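Local coordinates for protein glycerophosphoryl diester phosphodiesterase (Agrobacterium tumefaciens str. C58, PDB 3KS5) that belongs to the glycerophosphoryl diester phosphodiesterase family of TIM-barrel proteins and holds an iron(III) ion among acidic side chains within its barrel, at residues A28-E33 against L236-R241; E33-L38 against N101-I106; D37-A42 against G62-M67; E105-V110 against S138-A143. All coordinates share one frame; numbering follows the deposited sequence.

Contact 1 (A28-E33 against L236-R241); sequences AMALEE and LAIALR
Where the C-terminal helix 234-246 packs against the turn that leads into strand 33-40 of the TIM barrel, Ile238 and Arg241 meet Met29 to Glu32. The apolar half converges on one methyl group, Ile238 CD1, which lies 3.6 Å from CG of Met29 (a selenomethionine) and 3.9 Å from Leu31 CG. The Leu31 and Ile238 side chains cross at about a right angle, and the Leu31 branch is brought there by CG sitting between the backbone N and the carbonyl carbon (chi1 43°). Ala30, the centre of an inverse gamma turn, adds its CB more loosely, 4.4 Å from Ile238 CD1.

One helical turn on, Arg241 and Glu32 reach for each other from opposite directions. The arginine grips end-on with two nitrogens, NH1 to Glu32 OE1 at 3.2 Å and NH2 to Glu32 OE2 at 3.3 Å. The grip is not flat, since the carboxylate and guanidinium planes stand 62° apart: OE2 offers its syn lone pair, while OE1 is met from above its plane. A second partner holds each end, Ile5 N for Glu32 OE1 and Thr3 O for Arg241 NH1, tying the bridge to the start of strand 4-8 and the residue just before it. Helix 234-246, also packed on helix 215-224, is the last helix of a TIM barrel, returning outside the first strands where strand 33-40 begins.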
loop_
_atom_site.group_PDB
_atom_site.type_symbol
_atom_site.label_atom_id
_atom_site.label_comp_id
_atom_site.label_asym_id
_atom_site.label_seq_id
_atom_site.Cartn_x
_atom_site.Cartn_y
_atom_site.Cartn_z
ATOM N N ALA A 28 -7.485 -10.133 -11.313
ATOM C CA ALA A 28 -7.312 -11.071 -12.435
ATOM C C ALA A 28 -5.998 -10.921 -13.206
ATOM O O ALA A 28 -5.801 -11.621 -14.184
ATOM C CB ALA A 28 -8.500 -10.947 -13.399
HETATM N N MSE A 29 -5.069 -10.095 -12.734
HETATM C CA MSE A 29 -3.858 -9.744 -13.498
HETATM C C MSE A 29 -2.666 -10.569 -13.059
HETATM O O MSE A 29 -2.687 -11.163 -11.970
HETATM C CB MSE A 29 -3.527 -8.253 -13.239
HETATM C CG MSE A 29 -3.260 -7.368 -14.435
HETATM SE SE MSE A 29 -3.437 -5.393 -13.929
HETATM C CE MSE A 29 -5.184 -5.253 -13.741
ATOM N N ALA A 30 -1.595 -10.509 -13.856
ATOM C CA ALA A 30 -0.398 -11.312 -13.690
ATOM C C ALA A 30 0.669 -10.600 -12.875
ATOM O O ALA A 30 1.820 -10.479 -13.306
ATOM C CB ALA A 30 0.180 -11.685 -15.056
ATOM N N LEU A 31 0.290 -10.182 -11.674
ATOM C CA LEU A 31 1.226 -9.526 -10.743
ATOM C C LEU A 31 0.962 -10.126 -9.376
ATOM O O LEU A 31 0.018 -10.920 -9.230
ATOM C CB LEU A 31 1.071 -7.996 -10.790
ATOM C CG LEU A 31 -0.379 -7.510 -10.820
ATOM C CD1 LEU A 31 -1.189 -8.046 -9.626
ATOM C CD2 LEU A 31 -0.444 -5.967 -10.944
ATOM N N GLU A 32 1.731 -9.706 -8.366
ATOM C CA GLU A 32 1.722 -10.402 -7.078
ATOM C C GLU A 32 0.902 -9.772 -5.988
ATOM O O GLU A 32 0.356 -10.490 -5.144
ATOM C CB GLU A 32 3.143 -10.529 -6.602
ATOM C CG GLU A 32 4.040 -11.327 -7.551
ATOM C CD GLU A 32 4.229 -10.650 -8.882
ATOM O OE1 GLU A 32 4.492 -9.424 -8.868
ATOM O OE2 GLU A 32 4.072 -11.324 -9.940
ATOM N N GLU A 33 0.817 -8.431 -5.972
ATOM C CA GLU A 33 0.100 -7.743 -4.901
ATOM C C GLU A 33 -0.811 -6.628 -5.387
ATOM O O GLU A 33 -0.615 -6.078 -6.461
ATOM C CB GLU A 33 1.102 -7.150 -3.883
ATOM C CG GLU A 33 2.006 -8.192 -3.174
ATOM C CD GLU A 33 3.120 -7.566 -2.344
ATOM O OE1 GLU A 33 3.111 -6.326 -2.164
ATOM O OE2 GLU A 33 4.014 -8.308 -1.872
ATOM N N LEU A 236 1.073 -1.766 -17.687
ATOM C CA LEU A 236 2.369 -1.423 -18.252
ATOM C C LEU A 236 3.554 -2.012 -17.501
ATOM O O LEU A 236 4.595 -2.284 -18.120
ATOM C CB LEU A 236 2.539 0.105 -18.251
ATOM C CG LEU A 236 3.908 0.681 -18.628
ATOM C CD1 LEU A 236 4.208 0.388 -20.106
ATOM C CD2 LEU A 236 3.994 2.169 -18.322
ATOM N N ALA A 237 3.432 -2.111 -16.170
ATOM C CA ALA A 237 4.528 -2.616 -15.317
ATOM C C ALA A 237 4.828 -4.076 -15.672
ATOM O O ALA A 237 5.980 -4.425 -15.984
ATOM C CB ALA A 237 4.187 -2.468 -13.810
ATOM N N ILE A 238 3.768 -4.879 -15.645
ATOM C CA ILE A 238 3.774 -6.304 -16.075
ATOM C C ILE A 238 4.435 -6.457 -17.454
ATOM O O ILE A 238 5.372 -7.240 -17.635
ATOM C CB ILE A 238 2.324 -6.849 -16.151
ATOM C CG1 ILE A 238 1.760 -7.051 -14.752
ATOM C CG2 ILE A 238 2.260 -8.195 -16.893
ATOM C CD1 ILE A 238 0.300 -7.281 -14.687
ATOM N N ALA A 239 3.961 -5.657 -18.410
ATOM C CA ALA A 239 4.527 -5.611 -19.770
ATOM C C ALA A 239 5.993 -5.218 -19.807
ATOM O O ALA A 239 6.801 -5.803 -20.560
ATOM C CB ALA A 239 3.683 -4.634 -20.653
ATOM N N LEU A 240 6.360 -4.217 -19.008
ATOM C CA LEU A 240 7.767 -3.786 -18.951
ATOM C C LEU A 240 8.651 -4.843 -18.258
ATOM O O LEU A 240 9.816 -5.021 -18.641
ATOM C CB LEU A 240 7.906 -2.407 -18.266
ATOM C CG LEU A 240 7.662 -1.150 -19.105
ATOM C CD1 LEU A 240 7.455 0.099 -18.202
ATOM C CD2 LEU A 240 8.833 -0.922 -20.094
ATOM N N ARG A 241 8.124 -5.519 -17.236
ATOM C CA ARG A 241 8.915 -6.551 -16.534
ATOM C C ARG A 241 9.125 -7.755 -17.456
ATOM O O ARG A 241 10.270 -8.178 -17.672
ATOM C CB ARG A 241 8.223 -7.025 -15.254
ATOM C CG ARG A 241 9.036 -8.116 -14.483
ATOM C CD ARG A 241 8.396 -8.522 -13.204
ATOM N NE ARG A 241 7.016 -8.937 -13.370
ATOM C CZ ARG A 241 6.234 -9.330 -12.365
ATOM N NH1 ARG A 241 6.692 -9.393 -11.124
ATOM N NH2 ARG A 241 4.968 -9.649 -12.588
#

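Contact 2 (E33-L38 against N101-I106); sequences EVEFDL and NFRCEI. With FE (Fe (III) ion), chain C.
Glu35 OE2 is held by the iron ion at 2.4 Å and by water 3, which donates to it at 2.6 Å and accepts from Arg103 NE at 3.1 Å. Asp37 OD1 binds the same iron at 2.2 Å, and Glu105 OE1 reaches it from the adjacent strand at 2.4 Å. The Asp37 and Glu105 side chains run side by side, their carboxylate planes 69° apart. Glu105 OE2 is taken by Lys107. Water 1 donates to Glu33 OE1 and accepts a weak bond from Arg103 NH1, while Arg4 pairs with Glu33 OE2.

Strands 33-40 and 101-106 are parallel neighbours in the TIM barrel, and the metal-binding acids sit on the face lined by Glu33 and Arg103, turned toward strand 228-231. The two strands alternate backbone donors and acceptors, for example Glu105 N to Phe36 O at 2.8 Å.

The other face is apolar, packed against helices 88-96 and 118-128. Phe36 turns an edge to the face of Phe102 in a T-shaped stack, ring centroids 4.8 Å apart and planes at 78°, and Cys104 CA lies over a face of Phe36. Cys104 SG, anti to its own amide nitrogen (chi1 180°), lies obliquely beside that ring and next to Leu38 CD1.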
loop_
_atom_site.group_PDB
_atom_site.type_symbol
_atom_site.label_atom_id
_atom_site.label_comp_id
_atom_site.label_asym_id
_atom_site.label_seq_id
_atom_site.Cartn_x
_atom_site.Cartn_y
_atom_site.Cartn_z
ATOM N N GLU A 33 0.817 -8.431 -5.972
ATOM C CA GLU A 33 0.100 -7.743 -4.901
ATOM C C GLU A 33 -0.811 -6.628 -5.387
ATOM O O GLU A 33 -0.615 -6.078 -6.461
ATOM C CB GLU A 33 1.102 -7.150 -3.883
ATOM C CG GLU A 33 2.006 -8.192 -3.174
ATOM C CD GLU A 33 3.120 -7.566 -2.344
ATOM O OE1 GLU A 33 3.111 -6.326 -2.164
ATOM O OE2 GLU A 33 4.014 -8.308 -1.872
ATOM N N VAL A 34 -1.845 -6.376 -4.594
ATOM C CA VAL A 34 -2.604 -5.161 -4.677
ATOM C C VAL A 34 -2.321 -4.322 -3.380
ATOM O O VAL A 34 -2.387 -4.854 -2.252
ATOM C CB VAL A 34 -4.101 -5.414 -4.848
ATOM C CG1 VAL A 34 -4.665 -6.191 -3.680
ATOM C CG2 VAL A 34 -4.831 -4.043 -5.068
ATOM N N GLU A 35 -2.005 -3.030 -3.575
ATOM C CA GLU A 35 -1.770 -2.076 -2.500
ATOM C C GLU A 35 -2.966 -1.230 -2.268
ATOM O O GLU A 35 -3.614 -0.784 -3.220
ATOM C CB GLU A 35 -0.585 -1.178 -2.832
ATOM C CG GLU A 35 -0.003 -0.399 -1.609
ATOM C CD GLU A 35 -0.673 0.925 -1.283
ATOM O OE1 GLU A 35 -1.500 1.450 -2.091
ATOM O OE2 GLU A 35 -0.366 1.439 -0.181
ATOM N N PHE A 36 -3.246 -0.957 -1.007
ATOM C CA PHE A 36 -4.387 -0.158 -0.644
ATOM C C PHE A 36 -4.244 0.391 0.773
ATOM O O PHE A 36 -3.430 -0.087 1.551
ATOM C CB PHE A 36 -5.676 -0.982 -0.757
ATOM C CG PHE A 36 -5.664 -2.246 0.073
ATOM C CD1 PHE A 36 -5.084 -3.408 -0.420
ATOM C CD2 PHE A 36 -6.265 -2.279 1.322
ATOM C CE1 PHE A 36 -5.040 -4.567 0.356
ATOM C CE2 PHE A 36 -6.238 -3.442 2.098
ATOM C CZ PHE A 36 -5.627 -4.582 1.614
ATOM N N ASP A 37 -5.107 1.348 1.096
ATOM C CA ASP A 37 -5.094 2.099 2.338
ATOM C C ASP A 37 -6.430 1.858 3.007
ATOM O O ASP A 37 -7.405 1.615 2.305
ATOM C CB ASP A 37 -4.911 3.586 1.993
ATOM C CG ASP A 37 -3.786 3.824 0.965
ATOM O OD1 ASP A 37 -2.604 3.758 1.341
ATOM O OD2 ASP A 37 -4.065 4.077 -0.241
ATOM N N LEU A 38 -6.477 1.898 4.349
ATOM C CA LEU A 38 -7.725 1.702 5.108
ATOM C C LEU A 38 -7.949 2.764 6.158
ATOM O O LEU A 38 -6.986 3.280 6.722
ATOM C CB LEU A 38 -7.743 0.320 5.804
ATOM C CG LEU A 38 -7.591 -0.918 4.907
ATOM C CD1 LEU A 38 -7.201 -2.183 5.744
ATOM C CD2 LEU A 38 -8.879 -1.148 4.018
ATOM N N ASN A 101 -1.947 -11.167 -3.730
ATOM C CA ASN A 101 -1.948 -10.969 -2.267
ATOM C C ASN A 101 -2.096 -9.502 -1.836
ATOM O O ASN A 101 -1.993 -8.604 -2.665
ATOM C CB ASN A 101 -0.667 -11.587 -1.694
ATOM C CG ASN A 101 -0.669 -13.114 -1.773
ATOM O OD1 ASN A 101 -1.730 -13.763 -1.829
ATOM N ND2 ASN A 101 0.523 -13.690 -1.787
ATOM N N PHE A 102 -2.384 -9.273 -0.555
ATOM C CA PHE A 102 -2.541 -7.919 -0.026
ATOM C C PHE A 102 -1.237 -7.229 0.467
ATOM O O PHE A 102 -0.340 -7.870 1.058
ATOM C CB PHE A 102 -3.531 -7.886 1.137
ATOM C CG PHE A 102 -4.981 -8.071 0.760
ATOM C CD1 PHE A 102 -5.434 -8.118 -0.550
ATOM C CD2 PHE A 102 -5.922 -8.113 1.768
ATOM C CE1 PHE A 102 -6.794 -8.238 -0.823
ATOM C CE2 PHE A 102 -7.267 -8.216 1.496
ATOM C CZ PHE A 102 -7.704 -8.289 0.197
ATOM N N ARG A 103 -1.153 -5.916 0.163
ATOM C CA ARG A 103 -0.188 -4.982 0.751
ATOM C C ARG A 103 -1.022 -3.825 1.287
ATOM O O ARG A 103 -1.451 -2.951 0.533
ATOM C CB ARG A 103 0.825 -4.510 -0.259
ATOM C CG ARG A 103 1.681 -3.391 0.245
ATOM C CD ARG A 103 2.654 -2.983 -0.805
ATOM N NE ARG A 103 3.315 -1.738 -0.443
ATOM C CZ ARG A 103 4.548 -1.393 -0.799
ATOM N NH1 ARG A 103 5.339 -2.215 -1.465
ATOM N NH2 ARG A 103 5.010 -0.194 -0.430
ATOM N N CYS A 104 -1.266 -3.860 2.587
ATOM C CA CYS A 104 -2.174 -2.978 3.282
ATOM C C CYS A 104 -1.362 -1.817 3.850
ATOM O O CYS A 104 -0.255 -2.068 4.336
ATOM C CB CYS A 104 -2.812 -3.792 4.403
ATOM S SG CYS A 104 -3.993 -3.029 5.485
ATOM N N GLU A 105 -1.868 -0.571 3.768
ATOM C CA GLU A 105 -1.234 0.567 4.469
ATOM C C GLU A 105 -2.097 1.121 5.593
ATOM O O GLU A 105 -3.288 1.430 5.391
ATOM C CB GLU A 105 -0.863 1.731 3.549
ATOM C CG GLU A 105 0.011 2.775 4.289
ATOM C CD GLU A 105 0.500 3.915 3.435
ATOM O OE1 GLU A 105 0.556 3.797 2.198
ATOM O OE2 GLU A 105 0.899 4.930 4.022
ATOM N N ILE A 106 -1.482 1.253 6.775
ATOM C CA ILE A 106 -2.125 1.852 7.939
ATOM C C ILE A 106 -1.810 3.361 7.874
ATOM O O ILE A 106 -0.678 3.792 8.126
ATOM C CB ILE A 106 -1.660 1.210 9.275
ATOM C CG1 ILE A 106 -1.767 -0.325 9.240
ATOM C CG2 ILE A 106 -2.524 1.676 10.435
ATOM C CD1 ILE A 106 -3.204 -0.853 8.996
HETATM FE FE FE C . -0.683 3.779 0.186
HETATM O O HOH W 1 5.030 -5.207 -0.591
HETATM O O HOH W 2 2.235 -9.751 0.169
HETATM O O HOH W 3 1.724 0.528 0.971
HETATM O O HOH W 4 -2.198 3.856 -1.742
#

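Contact 3 (D37-A42 against G62-M67); sequences DLHPTA and GAIVDM. With FE (Fe (III) ion), chain C.
Ala42 N donates to Met67 O at 2.9 Å, the one hydrogen bond joining 37-42 to 62-67. The donor stands well above the carbonyl plane, 42° out of it, rather than on a lone pair. The same oxygen also lies 3.3 Å from Thr41 CB, while Ala42 CB presses close to Val65 O, at 3.1 Å.

Beside this polar tie the side chains interleave. Pro40 and Val65 run side by side, pointing the same way, with Pro40 CG 3.8 Å from Val65 CG2. Ile64 lies along the strand end with two branches: CG2 touches Pro40 O at 3.4 Å, and CD1, at the end of an extended chain (chi2 179°), reaches His39 CB at 4.1 Å, crossing that side chain at about a right angle.

The contact joins the end of strand 33-40 to a short 3-10 turn, Ile64 to Asp66, in the long excursion between that strand and helix 88-96, which probably corresponds to the insertion known in this family's TIM barrel. Asp66 N bonds to Ala63 O at 3.0 Å and shapes the turn from within.

Further out, the His39 ring is fixed at both nitrogens, ND1 with Tyr115 OH and NE2 with His50 O. Thr41 OG1 is hydrogen-bonded with Asp43 OD1 and Ala45 N in the bend after the strand, and two residues before His39 the strand delivers Asp37 to the iron.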
loop_
_atom_site.group_PDB
_atom_site.type_symbol
_atom_site.label_atom_id
_atom_site.label_comp_id
_atom_site.label_asym_id
_atom_site.label_seq_id
_atom_site.Cartn_x
_atom_site.Cartn_y
_atom_site.Cartn_z
ATOM N N ASP A 37 -5.107 1.348 1.096
ATOM C CA ASP A 37 -5.094 2.099 2.338
ATOM C C ASP A 37 -6.430 1.858 3.007
ATOM O O ASP A 37 -7.405 1.615 2.305
ATOM C CB ASP A 37 -4.911 3.586 1.993
ATOM C CG ASP A 37 -3.786 3.824 0.965
ATOM O OD1 ASP A 37 -2.604 3.758 1.341
ATOM O OD2 ASP A 37 -4.065 4.077 -0.241
ATOM N N LEU A 38 -6.477 1.898 4.349
ATOM C CA LEU A 38 -7.725 1.702 5.108
ATOM C C LEU A 38 -7.949 2.764 6.158
ATOM O O LEU A 38 -6.986 3.280 6.722
ATOM C CB LEU A 38 -7.743 0.320 5.804
ATOM C CG LEU A 38 -7.591 -0.918 4.907
ATOM C CD1 LEU A 38 -7.201 -2.183 5.744
ATOM C CD2 LEU A 38 -8.879 -1.148 4.018
ATOM N N HIS A 39 -9.221 3.077 6.413
ATOM C CA HIS A 39 -9.658 4.035 7.438
ATOM C C HIS A 39 -10.915 3.493 8.068
ATOM O O HIS A 39 -11.672 2.810 7.392
ATOM C CB HIS A 39 -9.991 5.417 6.846
ATOM C CG HIS A 39 -8.878 5.995 6.061
ATOM N ND1 HIS A 39 -7.976 6.887 6.594
ATOM C CD2 HIS A 39 -8.455 5.726 4.806
ATOM C CE1 HIS A 39 -7.053 7.155 5.688
ATOM N NE2 HIS A 39 -7.329 6.474 4.590
ATOM N N PRO A 40 -11.141 3.776 9.362
ATOM C CA PRO A 40 -12.382 3.373 10.008
ATOM C C PRO A 40 -13.494 4.396 9.817
ATOM O O PRO A 40 -13.202 5.576 9.651
ATOM C CB PRO A 40 -12.008 3.362 11.495
ATOM C CG PRO A 40 -11.012 4.455 11.625
ATOM C CD PRO A 40 -10.230 4.450 10.312
ATOM N N THR A 41 -14.749 3.952 9.893
ATOM C CA THR A 41 -15.900 4.859 9.906
ATOM C C THR A 41 -16.318 5.007 11.342
ATOM O O THR A 41 -15.949 4.180 12.173
ATOM C CB THR A 41 -17.096 4.302 9.135
ATOM O OG1 THR A 41 -17.704 3.251 9.902
ATOM C CG2 THR A 41 -16.668 3.777 7.742
ATOM N N ALA A 42 -17.131 6.018 11.635
ATOM C CA ALA A 42 -17.597 6.280 13.004
ATOM C C ALA A 42 -18.379 5.139 13.683
ATOM O O ALA A 42 -18.549 5.170 14.904
ATOM C CB ALA A 42 -18.446 7.552 13.030
ATOM N N GLY A 62 -15.793 15.452 3.795
ATOM C CA GLY A 62 -15.689 15.049 5.213
ATOM C C GLY A 62 -14.724 13.919 5.517
ATOM O O GLY A 62 -14.312 13.179 4.615
ATOM N N ALA A 63 -14.383 13.814 6.809
ATOM C CA ALA A 63 -13.468 12.784 7.350
ATOM C C ALA A 63 -14.213 11.494 7.531
ATOM O O ALA A 63 -15.263 11.480 8.175
ATOM C CB ALA A 63 -12.905 13.225 8.683
ATOM N N ILE A 64 -13.658 10.408 6.999
ATOM C CA ILE A 64 -14.303 9.092 7.009
ATOM C C ILE A 64 -14.677 8.612 8.435
ATOM O O ILE A 64 -15.760 8.061 8.669
ATOM C CB ILE A 64 -13.391 8.047 6.328
ATOM C CG1 ILE A 64 -13.213 8.370 4.837
ATOM C CG2 ILE A 64 -13.933 6.622 6.524
ATOM C CD1 ILE A 64 -12.308 7.409 4.107
ATOM N N VAL A 65 -13.772 8.849 9.381
ATOM C CA VAL A 65 -13.971 8.465 10.780
ATOM C C VAL A 65 -15.112 9.251 11.467
ATOM O O VAL A 65 -15.683 8.772 12.443
ATOM C CB VAL A 65 -12.634 8.617 11.581
ATOM C CG1 VAL A 65 -12.388 10.096 11.967
ATOM C CG2 VAL A 65 -12.661 7.722 12.810
ATOM N N ASP A 66 -15.439 10.449 10.972
ATOM C CA ASP A 66 -16.570 11.216 11.515
ATOM C C ASP A 66 -17.946 10.782 10.959
ATOM O O ASP A 66 -18.975 11.285 11.433
ATOM C CB ASP A 66 -16.400 12.722 11.240
ATOM C CG ASP A 66 -15.194 13.331 11.930
ATOM O OD1 ASP A 66 -14.839 12.933 13.073
ATOM O OD2 ASP A 66 -14.613 14.257 11.314
HETATM N N MSE A 67 -17.991 9.848 10.006
HETATM C CA MSE A 67 -19.254 9.504 9.332
HETATM C C MSE A 67 -19.523 8.007 9.299
HETATM O O MSE A 67 -18.604 7.207 9.444
HETATM C CB MSE A 67 -19.297 10.105 7.902
HETATM C CG MSE A 67 -18.132 9.774 6.968
HETATM SE SE MSE A 67 -18.078 10.835 5.256
HETATM C CE MSE A 67 -18.186 12.595 6.037
HETATM FE FE FE C . -0.683 3.779 0.186
HETATM O O HOH W 4 -2.198 3.856 -1.742
#

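Contact 4 (E105-V110 against S138-A143); sequences EIKPGV and SSFLLA. With FE (Fe (III) ion), chain C; ACT (acetate ion), chain D.
Ile106 and Ser139 make the tight part of this contact. Ile106 N donates to Ser138 O at 2.9 Å, nearly straight at 169°, and Ser139 OG returns a bond to Ile106 O at 2.8 Å. That hydroxyl, extended away from its backbone nitrogen (chi1 -167°), meets the oxygen in the carbonyl plane. Water 5 donates to Ile106 O at 2.7 Å and to Glu105 OE2, and accepts from Phe140 N, linking the two segments just beyond their last bridge.

The metal side is close as well. Phe140 presents its ring edge to Glu105 OE2, 3.3 Å from CD2, with the carboxylate and ring planes 49° apart. Lys107 NZ meets that same OE2 from above the carboxylate plane, 2.8 Å away, in a salt bridge, and donates to OXT of an acetate ion, probably from the crystallisation liquor, at 2.6 Å. Looser and partly exposed, Pro108 CB only brushes Leu141 CD2 at 4.0 Å.

Strands 101-106 and 135-139 are the parallel pair of a beta-alpha-beta crossover through helix 118-128. Beyond them Phe140 O accepts a hydrogen bond from Trp158 NE1, the Phe140 ring meets that of Trp210 edge-to-face, and the chain passes through Leu141, the N-cap residue, into helix 142-151.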
loop_
_atom_site.group_PDB
_atom_site.type_symbol
_atom_site.label_atom_id
_atom_site.label_comp_id
_atom_site.label_asym_id
_atom_site.label_seq_id
_atom_site.Cartn_x
_atom_site.Cartn_y
_atom_site.Cartn_z
ATOM N N GLU A 105 -1.868 -0.571 3.768
ATOM C CA GLU A 105 -1.234 0.567 4.469
ATOM C C GLU A 105 -2.097 1.121 5.593
ATOM O O GLU A 105 -3.288 1.430 5.391
ATOM C CB GLU A 105 -0.863 1.731 3.549
ATOM C CG GLU A 105 0.011 2.775 4.289
ATOM C CD GLU A 105 0.500 3.915 3.435
ATOM O OE1 GLU A 105 0.556 3.797 2.198
ATOM O OE2 GLU A 105 0.899 4.930 4.022
ATOM N N ILE A 106 -1.482 1.253 6.775
ATOM C CA ILE A 106 -2.125 1.852 7.939
ATOM C C ILE A 106 -1.810 3.361 7.874
ATOM O O ILE A 106 -0.678 3.792 8.126
ATOM C CB ILE A 106 -1.660 1.210 9.275
ATOM C CG1 ILE A 106 -1.767 -0.325 9.240
ATOM C CG2 ILE A 106 -2.524 1.676 10.435
ATOM C CD1 ILE A 106 -3.204 -0.853 8.996
ATOM N N LYS A 107 -2.812 4.141 7.476
ATOM C CA LYS A 107 -2.693 5.589 7.302
ATOM C C LYS A 107 -3.243 6.261 8.541
ATOM O O LYS A 107 -4.172 5.741 9.168
ATOM C CB LYS A 107 -3.536 6.083 6.103
ATOM C CG LYS A 107 -3.000 5.836 4.694
ATOM C CD LYS A 107 -1.832 6.711 4.349
ATOM C CE LYS A 107 -1.476 6.630 2.861
ATOM N NZ LYS A 107 -0.079 7.062 2.537
ATOM N N PRO A 108 -2.711 7.435 8.894
ATOM C CA PRO A 108 -3.266 8.190 9.998
ATOM C C PRO A 108 -4.503 8.980 9.578
ATOM O O PRO A 108 -4.854 9.035 8.386
ATOM C CB PRO A 108 -2.117 9.136 10.386
ATOM C CG PRO A 108 -1.372 9.343 9.155
ATOM C CD PRO A 108 -1.539 8.111 8.302
ATOM N N GLY A 109 -5.137 9.610 10.552
ATOM C CA GLY A 109 -6.288 10.455 10.295
ATOM C C GLY A 109 -5.939 11.832 9.758
ATOM O O GLY A 109 -4.796 12.107 9.388
ATOM N N VAL A 110 -6.949 12.700 9.724
ATOM C CA VAL A 110 -6.809 14.073 9.197
ATOM C C VAL A 110 -5.788 14.898 9.984
ATOM O O VAL A 110 -5.005 15.654 9.403
ATOM C CB VAL A 110 -8.169 14.799 9.183
ATOM C CG1 VAL A 110 -7.984 16.303 9.014
ATOM C CG2 VAL A 110 -9.022 14.239 8.087
ATOM N N SER A 138 2.121 -2.192 5.976
ATOM C CA SER A 138 3.009 -1.073 5.701
ATOM C C SER A 138 2.488 0.200 6.387
ATOM O O SER A 138 1.307 0.323 6.660
ATOM C CB SER A 138 3.139 -0.855 4.199
ATOM O OG SER A 138 1.899 -0.418 3.648
ATOM N N SER A 139 3.396 1.119 6.704
ATOM C CA SER A 139 3.022 2.437 7.254
ATOM C C SER A 139 4.222 3.353 7.183
ATOM O O SER A 139 5.362 2.880 7.182
ATOM C CB SER A 139 2.536 2.334 8.700
ATOM O OG SER A 139 1.899 3.518 9.141
ATOM N N PHE A 140 3.955 4.658 7.099
ATOM C CA PHE A 140 4.993 5.689 7.225
ATOM C C PHE A 140 5.329 5.970 8.706
ATOM O O PHE A 140 6.431 6.502 9.021
ATOM C CB PHE A 140 4.569 7.029 6.543
ATOM C CG PHE A 140 4.708 7.042 5.061
ATOM C CD1 PHE A 140 5.886 7.426 4.462
ATOM C CD2 PHE A 140 3.661 6.677 4.264
ATOM C CE1 PHE A 140 6.011 7.438 3.062
ATOM C CE2 PHE A 140 3.782 6.664 2.878
ATOM C CZ PHE A 140 4.939 7.062 2.281
ATOM N N LEU A 141 4.417 5.615 9.607
ATOM C CA LEU A 141 4.566 5.962 11.012
ATOM C C LEU A 141 5.162 4.840 11.852
ATOM O O LEU A 141 4.588 3.775 11.929
ATOM C CB LEU A 141 3.221 6.352 11.639
ATOM C CG LEU A 141 2.642 7.756 11.377
ATOM C CD1 LEU A 141 2.484 8.024 9.881
ATOM C CD2 LEU A 141 1.279 7.932 12.109
ATOM N N LEU A 142 6.267 5.137 12.540
ATOM C CA LEU A 142 6.876 4.206 13.503
ATOM C C LEU A 142 5.912 3.799 14.630
ATOM O O LEU A 142 5.987 2.672 15.092
ATOM C CB LEU A 142 8.183 4.784 14.076
ATOM C CG LEU A 142 9.403 4.889 13.165
ATOM C CD1 LEU A 142 10.682 5.366 13.889
ATOM C CD2 LEU A 142 9.667 3.549 12.478
ATOM N N ALA A 143 4.986 4.661 15.059
ATOM C CA ALA A 143 3.997 4.255 16.074
ATOM C C ALA A 143 3.156 3.091 15.572
ATOM O O ALA A 143 2.823 2.157 16.334
ATOM C CB ALA A 143 3.079 5.392 16.444
HETATM FE FE FE C . -0.683 3.779 0.186
HETATM C C ACT D . 0.732 6.702 -0.866
HETATM O O ACT D . 0.414 6.653 -2.081
HETATM O OXT ACT D . -0.148 6.376 -0.012
HETATM C CH3 ACT D . 2.133 7.165 -0.540
HETATM O O HOH W 5 1.046 5.362 6.684
HETATM O O HOH W 4 -2.198 3.856 -1.742
#

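Contact 1 encloses the others along the chain, bringing the last helix back to the loop before strand 33-40; contacts 3 and 4 follow each other in series within that span. Contact 2 shares Glu33 with contact 1, Asp37 and Leu38 with contact 3, and Glu105 and Ile106 with contact 4. Strands 33-40, 101-106 and 135-139 are successive parallel neighbours in one sheet. The centres of contacts 2 and 4 lie about 12 Å apart, those of 2 and 3 about 17 Å, and those of 1 and 3 about 31 Å. Iron and water 4 are common to contacts 2, 3 and 4, contact 3 reaching them only through Asp37, with contact 1 at the other end of strand 33-40, where the strand begins.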